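Local coordinates for SPbeta prophage-derived uncharacterized protein YorR (Bacillus subtilis, PDB 3KB2) that is of unknown function but binds a phosphorylated guanosine diphosphate close to magnesium and may be a P-loop kinase related to thymidylate kinases, at residues K26-K31 and D56-D61; S40-L45 and I79-Q84; A71-D76 and D126-L131; V98-A103 and L131-M136. All blocks are in the same frame, centred on the assembly; numbering follows the deposited sequence.

Interaction 1: K26-K31 and D56-D61; sequences KYPIIK and DNVIID
I29, I30 and K31 run parallel to I59, I60 and D61 at one margin of a five-stranded 2-3-1-4-5 parallel sheet, the core of a P-loop kinase-like fold; strand 29-31 is the outermost on this side, and the two short axes approach to 4.6 Å with 29° between them. The hydrogen bonds alternate between the strands, as in a parallel pair. N of I59 donates to O of P28 at 2.9 Å, N of I30 to O of I59 at 2.9 Å, and N of D61 to O of I30 at 2.8 Å, this last donor lying 25° off the carbonyl plane. Ahead of the strand, Y27 has CG anti to its carbonyl carbon (chi1 -72°), which lays the ring over the peptide linking N57 to V58. C of N57 sits 3.4 Å above the ring plane, displaced toward the rim, while CG1 of I59 lies at the ring edge. OH of Y27 and OD1 of N57 both accept from the backbone N of T2 and share a water that donates to N57. At the other end K31 folds alongside D61, with CD of K31 3.7 Å from OD1 of D61. NZ of K31 stays 5.1 Å from that oxygen, which is hydrogen-bonded to OG of S15; the D61 side chain lies about 4 Å from the bound magnesium ion. K31 thus meets D61 through its methylenes, and any influence of its charge is probably indirect.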
loop_
_atom_site.group_PDB
_atom_site.type_symbol
_atom_site.label_atom_id
_atom_site.label_comp_id
_atom_site.label_asym_id
_atom_site.label_seq_id
_atom_site.Cartn_x
_atom_site.Cartn_y
_atom_site.Cartn_z
ATOM N N LYS A 26 8.192 28.998 -10.581
ATOM C CA LYS A 26 9.316 28.415 -11.299
ATOM C C LYS A 26 10.246 27.653 -10.363
ATOM O O LYS A 26 11.455 27.572 -10.593
ATOM C CB LYS A 26 10.083 29.493 -12.067
ATOM C CG LYS A 26 9.252 30.117 -13.180
ATOM C CD LYS A 26 10.073 31.070 -14.021
ATOM C CE LYS A 26 9.277 31.550 -15.233
ATOM N NZ LYS A 26 8.872 30.414 -16.122
ATOM N N TYR A 27 9.674 27.094 -9.297
ATOM C CA TYR A 27 10.452 26.306 -8.349
ATOM C C TYR A 27 10.485 24.862 -8.833
ATOM O O TYR A 27 9.494 24.347 -9.337
ATOM C CB TYR A 27 9.823 26.317 -6.955
ATOM C CG TYR A 27 9.919 27.614 -6.178
ATOM C CD1 TYR A 27 10.710 28.676 -6.614
ATOM C CD2 TYR A 27 9.215 27.768 -4.993
ATOM C CE1 TYR A 27 10.786 29.867 -5.880
ATOM C CE2 TYR A 27 9.283 28.938 -4.256
ATOM C CZ TYR A 27 10.060 29.985 -4.698
ATOM O OH TYR A 27 10.060 31.147 -3.957
ATOM N N PRO A 28 11.636 24.192 -8.709
ATOM C CA PRO A 28 11.688 22.797 -9.157
ATOM C C PRO A 28 10.866 21.987 -8.156
ATOM O O PRO A 28 10.703 22.413 -7.020
ATOM C CB PRO A 28 13.168 22.449 -9.053
ATOM C CG PRO A 28 13.858 23.757 -9.134
ATOM C CD PRO A 28 12.977 24.689 -8.363
ATOM N N ILE A 29 10.364 20.829 -8.577
ATOM C CA ILE A 29 9.571 19.953 -7.719
ATOM C C ILE A 29 10.377 18.708 -7.332
ATOM O O ILE A 29 10.902 18.004 -8.197
ATOM C CB ILE A 29 8.301 19.456 -8.436
ATOM C CG1 ILE A 29 7.464 20.636 -8.922
ATOM C CG2 ILE A 29 7.490 18.583 -7.485
ATOM C CD1 ILE A 29 6.217 20.222 -9.702
ATOM N N ILE A 30 10.442 18.419 -6.037
ATOM C CA ILE A 30 11.190 17.264 -5.544
ATOM C C ILE A 30 10.347 16.437 -4.572
ATOM O O ILE A 30 9.708 16.992 -3.683
ATOM C CB ILE A 30 12.482 17.738 -4.821
ATOM C CG1 ILE A 30 13.426 18.380 -5.836
ATOM C CG2 ILE A 30 13.152 16.576 -4.085
ATOM C CD1 ILE A 30 14.581 19.098 -5.214
ATOM N N LYS A 31 10.343 15.120 -4.749
ATOM C CA LYS A 31 9.604 14.227 -3.862
ATOM C C LYS A 31 10.491 13.994 -2.643
ATOM O O LYS A 31 11.636 13.583 -2.785
ATOM C CB LYS A 31 9.328 12.896 -4.561
ATOM C CG LYS A 31 8.526 13.020 -5.841
ATOM C CD LYS A 31 7.071 13.359 -5.557
ATOM C CE LYS A 31 6.156 12.142 -5.720
ATOM N NZ LYS A 31 6.433 11.032 -4.750
ATOM N N ASP A 56 16.387 25.627 -1.244
ATOM C CA ASP A 56 15.498 26.770 -1.096
ATOM C C ASP A 56 14.934 27.080 -2.476
ATOM O O ASP A 56 15.550 26.760 -3.495
ATOM C CB ASP A 56 16.246 27.978 -0.523
ATOM C CG ASP A 56 15.307 29.098 -0.099
ATOM O OD1 ASP A 56 14.146 28.815 0.259
ATOM O OD2 ASP A 56 15.724 30.271 -0.106
ATOM N N ASN A 57 13.753 27.685 -2.498
ATOM C CA ASN A 57 13.072 28.015 -3.739
ATOM C C ASN A 57 12.732 26.746 -4.506
ATOM O O ASN A 57 12.936 26.648 -5.718
ATOM C CB ASN A 57 13.925 28.946 -4.598
ATOM C CG ASN A 57 14.169 30.287 -3.928
ATOM O OD1 ASN A 57 13.242 30.900 -3.389
ATOM N ND2 ASN A 57 15.418 30.752 -3.958
ATOM N N VAL A 58 12.219 25.762 -3.778
ATOM C CA VAL A 58 11.814 24.510 -4.388
ATOM C C VAL A 58 10.560 24.067 -3.682
ATOM O O VAL A 58 10.212 24.600 -2.639
ATOM C CB VAL A 58 12.891 23.412 -4.248
ATOM C CG1 VAL A 58 14.261 23.979 -4.614
ATOM C CG2 VAL A 58 12.886 22.844 -2.846
ATOM N N ILE A 59 9.879 23.100 -4.277
ATOM C CA ILE A 59 8.650 22.558 -3.728
ATOM C C ILE A 59 8.911 21.102 -3.384
ATOM O O ILE A 59 9.317 20.330 -4.244
ATOM C CB ILE A 59 7.525 22.632 -4.765
ATOM C CG1 ILE A 59 7.272 24.090 -5.155
ATOM C CG2 ILE A 59 6.275 21.968 -4.217
ATOM C CD1 ILE A 59 6.506 24.261 -6.455
ATOM N N ILE A 60 8.696 20.737 -2.126
ATOM C CA ILE A 60 8.918 19.368 -1.677
ATOM C C ILE A 60 7.571 18.654 -1.532
ATOM O O ILE A 60 6.787 18.962 -0.631
ATOM C CB ILE A 60 9.681 19.346 -0.322
ATOM C CG1 ILE A 60 11.061 19.998 -0.504
ATOM C CG2 ILE A 60 9.785 17.919 0.199
ATOM C CD1 ILE A 60 11.942 20.009 0.734
ATOM N N ASP A 61 7.306 17.716 -2.438
ATOM C CA ASP A 61 6.070 16.933 -2.452
ATOM C C ASP A 61 6.260 15.778 -1.462
ATOM O O ASP A 61 6.848 14.761 -1.808
ATOM C CB ASP A 61 5.831 16.407 -3.880
ATOM C CG ASP A 61 4.454 15.776 -4.070
ATOM O OD1 ASP A 61 4.105 15.513 -5.233
ATOM O OD2 ASP A 61 3.733 15.543 -3.080
HETATM O O HOH W 1 12.339 33.234 -4.624
#

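Interaction 2: S40-L45 and I79-Q84; sequences SGNEKL and ILTERQ
N42 and Q84 meet amide to amide from opposite directions, and this pairing is the tight part of the contact between the starts of helix 42-52 and helix 82-92. The two amide planes differ by only 7°, so the groups close a flat ring of two hydrogen bonds: NE2 of Q84 donates to OD1 of N42 at 3.0 Å, and ND2 of N42 donates to OE1 of Q84 at 3.1 Å. Each donor lies in the carbonyl plane of its acceptor, on a lone pair. N42 reaches across because its CG stands opposite its backbone N (chi1 -179°). A weak, bent bond from ND2 of N42 to O of I79, at 2.8 Å, adds a third link. OE1 of Q84 is gripped twice, since N of T81 also donates to it at 3.0 Å. N of Q84 returns a bond to OG1 of T81 at 3.2 Å, completing a capping box. Together with the N42 pair, the T81 bond probably fixes the rotation of the Q84 amide, and the box caps the first turn of helix 82-92. The remainder is looser. CD2 of L45 rests against the backbone N of I79 at 3.7 Å but comes no nearer than 4.4 Å to CG of L80, and on the solvent side the methyl of exposed T81 barely reaches the N42 amide. Behind this, L45 and L80 both lie on N67 of helix 64-70, L80 also packs on V64, and F46, one turn into helix 42-52, touches L80 and Q84.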
loop_
_atom_site.group_PDB
_atom_site.type_symbol
_atom_site.label_atom_id
_atom_site.label_comp_id
_atom_site.label_asym_id
_atom_site.label_seq_id
_atom_site.Cartn_x
_atom_site.Cartn_y
_atom_site.Cartn_z
ATOM N N SER A 40 16.302 1.970 3.865
ATOM C CA SER A 40 17.758 1.858 3.825
ATOM C C SER A 40 18.433 2.289 5.138
ATOM O O SER A 40 19.665 2.399 5.217
ATOM C CB SER A 40 18.329 2.637 2.627
ATOM O OG SER A 40 18.105 4.031 2.726
ATOM N N GLY A 41 17.620 2.523 6.169
ATOM C CA GLY A 41 18.157 2.893 7.472
ATOM C C GLY A 41 18.031 4.347 7.877
ATOM O O GLY A 41 17.926 5.224 7.032
ATOM N N ASN A 42 18.069 4.613 9.177
ATOM C CA ASN A 42 17.942 5.980 9.649
ATOM C C ASN A 42 19.055 6.949 9.191
ATOM O O ASN A 42 18.761 8.066 8.760
ATOM C CB ASN A 42 17.794 5.996 11.176
ATOM C CG ASN A 42 17.643 7.403 11.725
ATOM O OD1 ASN A 42 18.624 8.125 11.857
ATOM N ND2 ASN A 42 16.411 7.804 12.033
ATOM N N GLU A 43 20.317 6.533 9.277
ATOM C CA GLU A 43 21.438 7.374 8.848
ATOM C C GLU A 43 21.214 7.869 7.408
ATOM O O GLU A 43 21.362 9.059 7.114
ATOM C CB GLU A 43 22.757 6.588 8.896
ATOM C CG GLU A 43 23.091 5.876 10.223
ATOM C CD GLU A 43 22.063 4.815 10.653
ATOM O OE1 GLU A 43 21.710 3.916 9.852
ATOM O OE2 GLU A 43 21.622 4.882 11.821
ATOM N N LYS A 44 20.884 6.946 6.509
ATOM C CA LYS A 44 20.634 7.303 5.120
ATOM C C LYS A 44 19.434 8.255 5.084
ATOM O O LYS A 44 19.450 9.249 4.354
ATOM C CB LYS A 44 20.293 6.068 4.268
ATOM C CG LYS A 44 21.366 4.981 4.144
ATOM C CD LYS A 44 22.539 5.401 3.280
ATOM C CE LYS A 44 23.592 4.299 3.193
ATOM N NZ LYS A 44 24.790 4.768 2.431
ATOM N N LEU A 45 18.402 7.946 5.877
ATOM C CA LEU A 45 17.171 8.747 5.926
ATOM C C LEU A 45 17.432 10.187 6.317
ATOM O O LEU A 45 17.068 11.116 5.597
ATOM C CB LEU A 45 16.161 8.136 6.914
ATOM C CG LEU A 45 14.787 8.803 7.080
ATOM C CD1 LEU A 45 13.956 8.659 5.817
ATOM C CD2 LEU A 45 14.062 8.156 8.250
ATOM N N ILE A 79 12.372 5.912 10.633
ATOM C CA ILE A 79 11.689 7.126 11.031
ATOM C C ILE A 79 12.666 8.096 11.667
ATOM O O ILE A 79 13.647 7.690 12.285
ATOM C CB ILE A 79 10.552 6.832 12.039
ATOM C CG1 ILE A 79 9.817 8.122 12.380
ATOM C CG2 ILE A 79 11.115 6.250 13.330
ATOM C CD1 ILE A 79 8.480 7.864 13.042
ATOM N N LEU A 80 12.416 9.386 11.500
ATOM C CA LEU A 80 13.285 10.370 12.122
ATOM C C LEU A 80 13.077 10.319 13.628
ATOM O O LEU A 80 12.008 9.936 14.091
ATOM C CB LEU A 80 12.928 11.765 11.637
ATOM C CG LEU A 80 13.295 12.015 10.189
ATOM C CD1 LEU A 80 12.610 13.257 9.719
ATOM C CD2 LEU A 80 14.799 12.110 10.062
ATOM N N THR A 81 14.100 10.695 14.389
ATOM C CA THR A 81 13.973 10.732 15.838
ATOM C C THR A 81 13.471 12.134 16.171
ATOM O O THR A 81 13.499 13.029 15.322
ATOM C CB THR A 81 15.326 10.520 16.575
ATOM O OG1 THR A 81 16.247 11.550 16.203
ATOM C CG2 THR A 81 15.919 9.168 16.245
ATOM N N GLU A 82 13.006 12.321 17.400
ATOM C CA GLU A 82 12.523 13.621 17.837
ATOM C C GLU A 82 13.598 14.670 17.622
ATOM O O GLU A 82 13.332 15.755 17.114
ATOM C CB GLU A 82 12.164 13.587 19.324
ATOM C CG GLU A 82 10.970 12.717 19.675
ATOM C CD GLU A 82 10.632 12.762 21.157
ATOM O OE1 GLU A 82 11.448 12.267 21.976
ATOM O OE2 GLU A 82 9.548 13.297 21.504
ATOM N N ARG A 83 14.818 14.333 18.010
ATOM C CA ARG A 83 15.923 15.257 17.882
ATOM C C ARG A 83 16.198 15.634 16.430
ATOM O O ARG A 83 16.359 16.808 16.118
ATOM C CB ARG A 83 17.175 14.662 18.534
ATOM C CG ARG A 83 18.360 15.607 18.599
ATOM C CD ARG A 83 19.614 14.887 19.077
ATOM N NE ARG A 83 20.800 15.745 19.029
ATOM C CZ ARG A 83 22.049 15.310 19.194
ATOM N NH1 ARG A 83 23.061 16.164 19.125
ATOM N NH2 ARG A 83 22.285 14.019 19.418
ATOM N N GLN A 84 16.240 14.654 15.533
ATOM C CA GLN A 84 16.511 14.951 14.126
ATOM C C GLN A 84 15.406 15.835 13.540
ATOM O O GLN A 84 15.692 16.845 12.889
ATOM C CB GLN A 84 16.637 13.652 13.327
ATOM C CG GLN A 84 17.680 12.714 13.905
ATOM C CD GLN A 84 17.748 11.375 13.204
ATOM O OE1 GLN A 84 16.726 10.726 12.967
ATOM N NE2 GLN A 84 18.962 10.940 12.881
#

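Interaction 3: A71-D76 and D126-L131; sequences AKKFKD and DSILEL
K73 stretches from the loop after helix 64-70 toward helix 122-137 and crosses L131 at a slant, where an irregular connection of this P-loop kinase-like fold meets the flank of a long helix. S127, I128 and, a turn after S127, L131 meet the lysine. Its aliphatic part does the apolar work: CE of K73 lies 3.6 Å from CD1 of L131, and CD of K73 follows at 3.8 Å from the same methyl. CG1 of I128 is 4.2 Å from CE of K73, a lighter touch made by the end of a side chain that does not set out toward the loop. K72 joins in through the root of its side chain, with CB 4.3 Å from CD1 of L131, and then carries its amine away from the helix. The end of K73 behaves differently from its stem. Bends at chi2 and chi4 (61° and 59°) turn NZ toward the earlier turn of the helix, where the hydroxyl of S127 lies. That hydroxyl is also bonded to O of D124, which probably helps to orient it, and the carboxylate of D124 offers NZ only a long, weak ion pair. The same loop meets the second subunit, to which K73 and K75 make backbone hydrogen bonds. NZ of K73 donates to OG of S127 at 3.1 Å.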
loop_
_atom_site.group_PDB
_atom_site.type_symbol
_atom_site.label_atom_id
_atom_site.label_comp_id
_atom_site.label_asym_id
_atom_site.label_seq_id
_atom_site.Cartn_x
_atom_site.Cartn_y
_atom_site.Cartn_z
ATOM N N ALA A 71 5.922 5.578 8.936
ATOM C CA ALA A 71 6.857 4.784 9.720
ATOM C C ALA A 71 6.067 3.956 10.735
ATOM O O ALA A 71 6.546 2.942 11.243
ATOM C CB ALA A 71 7.848 5.690 10.431
ATOM N N LYS A 72 4.846 4.392 11.016
ATOM C CA LYS A 72 3.998 3.687 11.955
ATOM C C LYS A 72 3.125 2.663 11.227
ATOM O O LYS A 72 2.323 1.966 11.853
ATOM C CB LYS A 72 3.109 4.680 12.708
ATOM C CG LYS A 72 3.861 5.782 13.432
ATOM C CD LYS A 72 4.763 5.228 14.519
ATOM C CE LYS A 72 5.534 6.345 15.208
ATOM N NZ LYS A 72 6.559 5.811 16.148
ATOM N N LYS A 73 3.280 2.562 9.907
ATOM C CA LYS A 73 2.475 1.617 9.125
ATOM C C LYS A 73 3.248 0.501 8.428
ATOM O O LYS A 73 2.716 -0.588 8.214
ATOM C CB LYS A 73 1.650 2.368 8.075
ATOM C CG LYS A 73 0.177 2.531 8.420
ATOM C CD LYS A 73 -0.021 3.329 9.697
ATOM C CE LYS A 73 -1.500 3.423 10.082
ATOM N NZ LYS A 73 -2.137 2.091 10.300
ATOM N N PHE A 74 4.500 0.768 8.077
ATOM C CA PHE A 74 5.312 -0.221 7.381
ATOM C C PHE A 74 6.476 -0.711 8.215
ATOM O O PHE A 74 7.039 0.037 9.019
ATOM C CB PHE A 74 5.861 0.364 6.074
ATOM C CG PHE A 74 4.798 0.745 5.086
ATOM C CD1 PHE A 74 3.885 -0.198 4.634
ATOM C CD2 PHE A 74 4.705 2.048 4.611
ATOM C CE1 PHE A 74 2.893 0.144 3.727
ATOM C CE2 PHE A 74 3.716 2.403 3.703
ATOM C CZ PHE A 74 2.806 1.446 3.260
ATOM N N LYS A 75 6.837 -1.973 8.019
ATOM C CA LYS A 75 7.963 -2.538 8.745
ATOM C C LYS A 75 9.244 -2.209 7.990
ATOM O O LYS A 75 9.208 -1.893 6.798
ATOM C CB LYS A 75 7.812 -4.057 8.901
ATOM C CG LYS A 75 6.673 -4.496 9.825
ATOM C CD LYS A 75 6.753 -5.998 10.128
ATOM C CE LYS A 75 5.707 -6.422 11.162
ATOM N NZ LYS A 75 5.719 -7.890 11.475
ATOM N N ASP A 76 10.371 -2.290 8.694
ATOM C CA ASP A 76 11.675 -1.983 8.119
ATOM C C ASP A 76 11.588 -0.645 7.385
ATOM O O ASP A 76 12.108 -0.488 6.277
ATOM C CB ASP A 76 12.120 -3.088 7.153
ATOM C CG ASP A 76 12.240 -4.457 7.827
ATOM O OD1 ASP A 76 12.844 -4.550 8.922
ATOM O OD2 ASP A 76 11.741 -5.454 7.250
ATOM N N ASP A 126 -8.652 5.580 7.549
ATOM C CA ASP A 126 -8.971 6.418 8.705
ATOM C C ASP A 126 -7.783 6.635 9.614
ATOM O O ASP A 126 -7.526 7.754 10.038
ATOM C CB ASP A 126 -10.092 5.803 9.531
ATOM C CG ASP A 126 -11.407 5.828 8.813
ATOM O OD1 ASP A 126 -11.871 6.936 8.471
ATOM O OD2 ASP A 126 -11.974 4.741 8.591
ATOM N N SER A 127 -7.074 5.557 9.926
ATOM C CA SER A 127 -5.919 5.640 10.808
ATOM C C SER A 127 -4.822 6.516 10.211
ATOM O O SER A 127 -4.098 7.207 10.930
ATOM C CB SER A 127 -5.363 4.247 11.084
ATOM O OG SER A 127 -4.790 3.686 9.924
ATOM N N ILE A 128 -4.695 6.486 8.891
ATOM C CA ILE A 128 -3.683 7.289 8.225
ATOM C C ILE A 128 -4.059 8.761 8.279
ATOM O O ILE A 128 -3.212 9.615 8.539
ATOM C CB ILE A 128 -3.510 6.852 6.765
ATOM C CG1 ILE A 128 -2.837 5.485 6.720
ATOM C CG2 ILE A 128 -2.661 7.864 6.006
ATOM C CD1 ILE A 128 -2.650 4.963 5.325
ATOM N N LEU A 129 -5.334 9.050 8.025
ATOM C CA LEU A 129 -5.828 10.417 8.056
ATOM C C LEU A 129 -5.644 11.005 9.445
ATOM O O LEU A 129 -5.240 12.158 9.591
ATOM C CB LEU A 129 -7.310 10.459 7.676
ATOM C CG LEU A 129 -7.677 10.115 6.232
ATOM C CD1 LEU A 129 -9.176 10.292 6.028
ATOM C CD2 LEU A 129 -6.920 11.008 5.278
ATOM N N GLU A 130 -5.941 10.204 10.468
ATOM C CA GLU A 130 -5.814 10.640 11.855
ATOM C C GLU A 130 -4.372 10.899 12.233
ATOM O O GLU A 130 -4.088 11.852 12.945
ATOM C CB GLU A 130 -6.394 9.593 12.803
ATOM C CG GLU A 130 -7.678 10.016 13.501
ATOM C CD GLU A 130 -7.552 11.351 14.218
ATOM O OE1 GLU A 130 -6.584 11.530 14.996
ATOM O OE2 GLU A 130 -8.433 12.218 14.007
ATOM N N LEU A 131 -3.470 10.035 11.771
ATOM C CA LEU A 131 -2.042 10.187 12.054
ATOM C C LEU A 131 -1.554 11.524 11.511
ATOM O O LEU A 131 -0.822 12.241 12.190
ATOM C CB LEU A 131 -1.246 9.044 11.410
ATOM C CG LEU A 131 -1.004 7.797 12.267
ATOM C CD1 LEU A 131 -0.469 6.641 11.431
ATOM C CD2 LEU A 131 -0.013 8.166 13.353
#

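Interaction 4: V98-A103 and L131-M136; sequences VVYLHA and LYREVM
Y100 carries CG anti to its backbone N (chi1 171°), which aims the ring from the strand at the helix, while M136, a selenomethionine in this crystal, bends at chi2 and chi3 to lie across one face of that ring. CG of M136 stands over the ring centre, 3.6 Å from the Y100 centroid and 12° off the normal, a CH-pi contact. SE of M136 lies obliquely, 5.0 Å from the same centroid, as a Met-aromatic contact. The folded chain then brings CE of M136 back to the strand, 3.6 Å from CG1 of V98 and 3.7 Å from CB of Y100. Here helix 122-137 covers one face of the central parallel sheet, running nearly antiparallel to strand 96-102 (158° between axes, 10.3 Å at closest approach), while V99 and L101 turn to the other face and pack on helix 153-166. The opposite side of the Y100 ring carries ND1 of H102, offset toward the rim. At the helix surface, OH of Y100 touches CG of R133 at 3.2 Å and CB of Y132 at 3.8 Å. Beyond CB, Y132 leads away to bond S66 through its hydroxyl, and the R133 guanidinium pairs with E130.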
loop_
_atom_site.group_PDB
_atom_site.type_symbol
_atom_site.label_atom_id
_atom_site.label_comp_id
_atom_site.label_asym_id
_atom_site.label_seq_id
_atom_site.Cartn_x
_atom_site.Cartn_y
_atom_site.Cartn_z
ATOM N N VAL A 98 5.005 25.333 5.389
ATOM C CA VAL A 98 4.488 23.977 5.511
ATOM C C VAL A 98 3.013 23.892 5.173
ATOM O O VAL A 98 2.176 24.449 5.877
ATOM C CB VAL A 98 4.688 23.420 6.931
ATOM C CG1 VAL A 98 4.218 21.976 6.982
ATOM C CG2 VAL A 98 6.148 23.514 7.317
ATOM N N VAL A 99 2.696 23.185 4.097
ATOM C CA VAL A 99 1.310 23.049 3.681
ATOM C C VAL A 99 0.751 21.671 3.990
ATOM O O VAL A 99 1.388 20.655 3.718
ATOM C CB VAL A 99 1.171 23.320 2.181
ATOM C CG1 VAL A 99 -0.282 23.227 1.764
ATOM C CG2 VAL A 99 1.730 24.667 1.866
ATOM N N TYR A 100 -0.441 21.643 4.572
ATOM C CA TYR A 100 -1.105 20.392 4.917
ATOM C C TYR A 100 -2.401 20.323 4.115
ATOM O O TYR A 100 -3.340 21.076 4.366
ATOM C CB TYR A 100 -1.395 20.350 6.433
ATOM C CG TYR A 100 -2.283 19.204 6.905
ATOM C CD1 TYR A 100 -2.200 17.934 6.321
ATOM C CD2 TYR A 100 -3.201 19.387 7.946
ATOM C CE1 TYR A 100 -3.014 16.879 6.758
ATOM C CE2 TYR A 100 -4.016 18.329 8.388
ATOM C CZ TYR A 100 -3.917 17.084 7.789
ATOM O OH TYR A 100 -4.724 16.040 8.203
ATOM N N LEU A 101 -2.440 19.436 3.134
ATOM C CA LEU A 101 -3.632 19.298 2.333
ATOM C C LEU A 101 -4.377 18.056 2.782
ATOM O O LEU A 101 -3.806 16.965 2.827
ATOM C CB LEU A 101 -3.267 19.190 0.856
ATOM C CG LEU A 101 -2.492 20.369 0.262
ATOM C CD1 LEU A 101 -2.356 20.179 -1.246
ATOM C CD2 LEU A 101 -3.222 21.672 0.553
ATOM N N HIS A 102 -5.654 18.217 3.119
ATOM C CA HIS A 102 -6.452 17.081 3.578
ATOM C C HIS A 102 -7.853 17.048 2.973
ATOM O O HIS A 102 -8.150 17.761 2.010
ATOM C CB HIS A 102 -6.563 17.117 5.107
ATOM C CG HIS A 102 -7.185 18.374 5.632
ATOM N ND1 HIS A 102 -6.498 19.566 5.710
ATOM C CD2 HIS A 102 -8.446 18.639 6.046
ATOM C CE1 HIS A 102 -7.310 20.512 6.148
ATOM N NE2 HIS A 102 -8.498 19.977 6.359
ATOM N N ALA A 103 -8.703 16.203 3.547
ATOM C CA ALA A 103 -10.096 16.064 3.121
ATOM C C ALA A 103 -10.751 15.016 4.006
ATOM O O ALA A 103 -10.061 14.177 4.592
ATOM C CB ALA A 103 -10.171 15.633 1.665
ATOM N N LEU A 131 -3.470 10.035 11.771
ATOM C CA LEU A 131 -2.042 10.187 12.054
ATOM C C LEU A 131 -1.554 11.524 11.511
ATOM O O LEU A 131 -0.822 12.241 12.190
ATOM C CB LEU A 131 -1.246 9.044 11.410
ATOM C CG LEU A 131 -1.004 7.797 12.267
ATOM C CD1 LEU A 131 -0.469 6.641 11.431
ATOM C CD2 LEU A 131 -0.013 8.166 13.353
ATOM N N TYR A 132 -1.975 11.855 10.291
ATOM C CA TYR A 132 -1.593 13.110 9.662
ATOM C C TYR A 132 -2.072 14.287 10.501
ATOM O O TYR A 132 -1.312 15.212 10.774
ATOM C CB TYR A 132 -2.165 13.214 8.242
ATOM C CG TYR A 132 -1.206 12.763 7.149
ATOM C CD1 TYR A 132 -1.395 11.558 6.461
ATOM C CD2 TYR A 132 -0.094 13.529 6.826
ATOM C CE1 TYR A 132 -0.483 11.135 5.476
ATOM C CE2 TYR A 132 0.816 13.117 5.849
ATOM C CZ TYR A 132 0.622 11.932 5.185
ATOM O OH TYR A 132 1.541 11.551 4.241
ATOM N N ARG A 133 -3.329 14.271 10.923
ATOM C CA ARG A 133 -3.808 15.379 11.732
ATOM C C ARG A 133 -2.951 15.541 12.969
ATOM O O ARG A 133 -2.506 16.642 13.276
ATOM C CB ARG A 133 -5.269 15.176 12.134
ATOM C CG ARG A 133 -6.214 15.334 10.972
ATOM C CD ARG A 133 -7.526 15.934 11.413
ATOM N NE ARG A 133 -8.230 15.079 12.362
ATOM C CZ ARG A 133 -9.437 15.351 12.851
ATOM N NH1 ARG A 133 -10.072 16.459 12.480
ATOM N NH2 ARG A 133 -10.015 14.514 13.704
ATOM N N GLU A 134 -2.705 14.433 13.657
ATOM C CA GLU A 134 -1.912 14.443 14.881
ATOM C C GLU A 134 -0.472 14.898 14.661
ATOM O O GLU A 134 0.053 15.710 15.425
ATOM C CB GLU A 134 -1.927 13.052 15.518
ATOM C CG GLU A 134 -1.563 13.025 16.996
ATOM C CD GLU A 134 -1.694 11.633 17.606
ATOM O OE1 GLU A 134 -1.680 11.524 18.852
ATOM O OE2 GLU A 134 -1.805 10.648 16.840
ATOM N N VAL A 135 0.171 14.379 13.620
ATOM C CA VAL A 135 1.547 14.766 13.339
ATOM C C VAL A 135 1.622 16.230 12.900
ATOM O O VAL A 135 2.586 16.923 13.225
ATOM C CB VAL A 135 2.191 13.866 12.249
ATOM C CG1 VAL A 135 1.420 13.977 10.950
ATOM C CG2 VAL A 135 3.644 14.283 12.023
HETATM N N MSE A 136 0.610 16.705 12.172
HETATM C CA MSE A 136 0.605 18.101 11.732
HETATM C C MSE A 136 0.326 19.053 12.893
HETATM O O MSE A 136 0.924 20.119 12.982
HETATM C CB MSE A 136 -0.428 18.342 10.621
HETATM C CG MSE A 136 -0.133 17.636 9.301
HETATM SE SE MSE A 136 1.711 17.766 8.685
HETATM C CE MSE A 136 1.803 19.652 8.262
#

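Overall arrangement
Interactions 1 and 4 both lie on the five-stranded parallel sheet, centres about 19 Å apart: the first joins its outermost strand 29-31 to strand 58-61, the other covers strand 96-102 with helix 122-137. Interactions 2 and 3 lie away from it and touch, CD1 of I79 meeting CE of K72 at 4.0 Å. Interactions 3 and 4 share L131 and helix 122-137, with centres about 13 Å apart. Along the chain, interaction 1 crosses interaction 2, 2 crosses 3 and 3 crosses 4, while 1 closes before 3 or 4 opens. Physical contact thus runs from 2 through 3, whose loop meets the second subunit, to 4; interaction 1, with D61 of strand 58-61 near the magnesium ion, stands apart.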